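Local coordinates for actibind (Aspergillus niger, PDB 3D3Z), which cleaves RNA, probably without strict base specificity but with a preference for adenylic acid, as a secreted ribonuclease of the T2 family, at residues Leu31-Trp36 and Thr49-Trp54. Sequence-based numbering, arbitrary orientation.
Sequences LQTQFW and TIHGLW. With D3Z (1-(5-deoxy-beta-L-xylofuranosyl)pyrimidine-2,4(1H,3H)-dione), chain E.
Phe35 and His51 form an offset stack, ring centroids 4.1 Å apart and planes 21° from parallel, with Phe35 CZ over the middle of the imidazole. Trp54 points its CZ2 edge at the opposite imidazole face, so a ring face and a ring edge hold the imidazole. His51 CG stands anti to the backbone N (chi1 -172°), carrying the ring to the side of the sheet where the nucleoside analogue D3Z is bound. Thr33 covers one face of the Trp54 indole: its CG2 sits 3.5 Å from the centroid of the six-membered ring, almost on the ring normal, a CH-pi contact.

The antiparallel strands are joined by paired backbone bonds at Leu31-Trp54 and Phe35-Thr49. Between them lies a classic beta bulge, where His51 and Gly52 both face Thr33; Thr33 O accepts His51 N at 3.0 Å and Gly52 N weakly. Gly52 O is gripped from opposite faces of its carbonyl plane, by Thr33 N and, at 3.1 Å, by Gln32 NE2. Gln32 OE1 receives a nearly straight bond from Gln34 NE2; Ser152 OG and Leu150 O also hold the Gln34 amide.

A water that donates to Gln34 O lies with its oxygen 2.8 Å from His51 ND1, while Trp54 NE1 bonds to Glu111. The bulge sets the backbone of His51, a predicted active-site residue lining the D3Z pocket, while the Phe35 stack and the water probably limit rotation of its imidazole.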
# COMPACT_ATOMS: atom_id res chain seq x y z
N LEU A 31 -4.04 4.32 -2.18
CA LEU A 31 -2.61 4.24 -2.49
C LEU A 31 -2.00 3.02 -1.84
O LEU A 31 -1.96 2.94 -0.63
CB LEU A 31 -1.87 5.50 -2.00
CG LEU A 31 -2.11 6.84 -2.71
CD1 LEU A 31 -3.60 7.34 -2.73
CD2 LEU A 31 -1.21 7.85 -2.04
N GLN A 32 -1.54 2.10 -2.67
CA GLN A 32 -0.71 1.00 -2.19
C GLN A 32 0.75 1.48 -2.26
O GLN A 32 1.31 1.71 -3.32
CB GLN A 32 -0.90 -0.29 -2.98
CG GLN A 32 -0.51 -1.58 -2.21
CD GLN A 32 0.99 -1.74 -1.95
OE1 GLN A 32 1.78 -2.04 -2.86
NE2 GLN A 32 1.38 -1.69 -0.65
N THR A 33 1.34 1.63 -1.08
CA THR A 33 2.67 2.27 -0.97
C THR A 33 3.73 1.22 -0.59
O THR A 33 3.44 0.26 0.13
CB THR A 33 2.66 3.42 0.03
OG1 THR A 33 2.31 2.92 1.32
CG2 THR A 33 1.64 4.43 -0.41
N GLN A 34 4.94 1.40 -1.11
CA GLN A 34 6.03 0.48 -0.92
C GLN A 34 7.37 1.15 -0.55
O GLN A 34 7.60 2.32 -0.86
CB GLN A 34 6.21 -0.34 -2.20
CG GLN A 34 4.98 -1.09 -2.63
CD GLN A 34 5.20 -1.91 -3.88
OE1 GLN A 34 6.36 -2.11 -4.32
NE2 GLN A 34 4.12 -2.50 -4.39
N PHE A 35 8.27 0.40 0.07
CA PHE A 35 9.61 0.86 0.40
C PHE A 35 10.69 0.04 -0.28
O PHE A 35 10.51 -1.13 -0.45
CB PHE A 35 9.86 0.59 1.87
CG PHE A 35 9.27 1.60 2.78
CD1 PHE A 35 9.44 2.94 2.53
CD2 PHE A 35 8.61 1.20 3.94
CE1 PHE A 35 8.95 3.86 3.39
CE2 PHE A 35 8.12 2.15 4.80
CZ PHE A 35 8.29 3.46 4.52
N TRP A 36 11.81 0.70 -0.58
CA TRP A 36 13.09 0.06 -0.86
C TRP A 36 14.07 0.45 0.29
O TRP A 36 14.65 1.56 0.31
CB TRP A 36 13.61 0.49 -2.27
CG TRP A 36 14.88 -0.17 -2.62
CD1 TRP A 36 16.16 0.38 -2.64
CD2 TRP A 36 15.03 -1.54 -3.00
NE1 TRP A 36 17.07 -0.58 -2.99
CE2 TRP A 36 16.41 -1.75 -3.25
CE3 TRP A 36 14.13 -2.60 -3.19
CZ2 TRP A 36 16.90 -2.99 -3.63
CZ3 TRP A 36 14.63 -3.83 -3.58
CH2 TRP A 36 16.00 -4.01 -3.81
N THR A 49 9.24 -3.89 -0.23
CA THR A 49 8.38 -4.21 0.92
C THR A 49 7.19 -3.24 1.02
O THR A 49 7.14 -2.20 0.37
CB THR A 49 9.18 -4.18 2.20
OG1 THR A 49 9.89 -2.95 2.32
CG2 THR A 49 10.20 -5.32 2.19
N ILE A 50 6.22 -3.59 1.87
CA ILE A 50 5.01 -2.85 2.10
C ILE A 50 5.27 -1.70 3.06
O ILE A 50 5.92 -1.84 4.09
CB ILE A 50 3.83 -3.72 2.73
CG1 ILE A 50 3.48 -4.93 1.81
CG2 ILE A 50 2.61 -2.84 3.06
CD1 ILE A 50 2.66 -6.10 2.46
N HIS A 51 4.75 -0.55 2.69
CA HIS A 51 4.58 0.56 3.59
C HIS A 51 3.13 0.56 4.13
O HIS A 51 2.90 0.56 5.31
CB HIS A 51 4.93 1.88 2.87
CG HIS A 51 4.99 3.09 3.77
ND1 HIS A 51 5.44 4.31 3.31
CD2 HIS A 51 4.69 3.27 5.08
CE1 HIS A 51 5.40 5.20 4.30
NE2 HIS A 51 4.97 4.58 5.39
N GLY A 52 2.17 0.59 3.23
CA GLY A 52 0.74 0.59 3.58
C GLY A 52 -0.27 0.65 2.45
O GLY A 52 0.04 0.36 1.30
N LEU A 53 -1.48 1.03 2.84
CA LEU A 53 -2.61 1.30 1.97
C LEU A 53 -3.32 2.52 2.55
O LEU A 53 -3.75 2.49 3.69
CB LEU A 53 -3.54 0.07 1.91
CG LEU A 53 -4.80 0.25 1.02
CD1 LEU A 53 -4.45 0.41 -0.51
CD2 LEU A 53 -5.75 -0.97 1.26
N TRP A 54 -3.39 3.60 1.78
CA TRP A 54 -3.82 4.89 2.26
C TRP A 54 -4.97 5.40 1.44
O TRP A 54 -4.87 5.45 0.19
CB TRP A 54 -2.70 5.96 2.16
CG TRP A 54 -1.38 5.60 2.73
CD1 TRP A 54 -1.11 4.65 3.71
CD2 TRP A 54 -0.14 6.20 2.41
NE1 TRP A 54 0.26 4.60 3.95
CE2 TRP A 54 0.87 5.56 3.19
CE3 TRP A 54 0.24 7.20 1.52
CZ2 TRP A 54 2.23 5.89 3.09
CZ3 TRP A 54 1.61 7.55 1.43
CH2 TRP A 54 2.59 6.88 2.21
N1 D3Z E . 9.14 3.51 8.83
C2 D3Z E . 9.02 2.39 9.67
N3 D3Z E . 9.33 1.18 9.20
C4 D3Z E . 9.74 1.00 7.94
C5 D3Z E . 9.86 2.09 7.12
C6 D3Z E . 9.55 3.36 7.58
O2 D3Z E . 8.64 2.50 10.85
O4 D3Z E . 10.05 -0.12 7.49
C1' D3Z E . 8.80 4.83 9.31
C2' D3Z E . 7.81 4.61 10.44
O2' D3Z E . 8.42 4.98 11.69
C3' D3Z E . 6.57 5.40 10.06
C4' D3Z E . 6.86 6.09 8.74
O3' D3Z E . 5.46 4.53 9.90
O4' D3Z E . 8.13 5.58 8.27
C5' D3Z E . 5.73 5.82 7.76
O HOH W 1 6.12 4.43 0.63
O HOH W 2 12.46 -2.85 1.49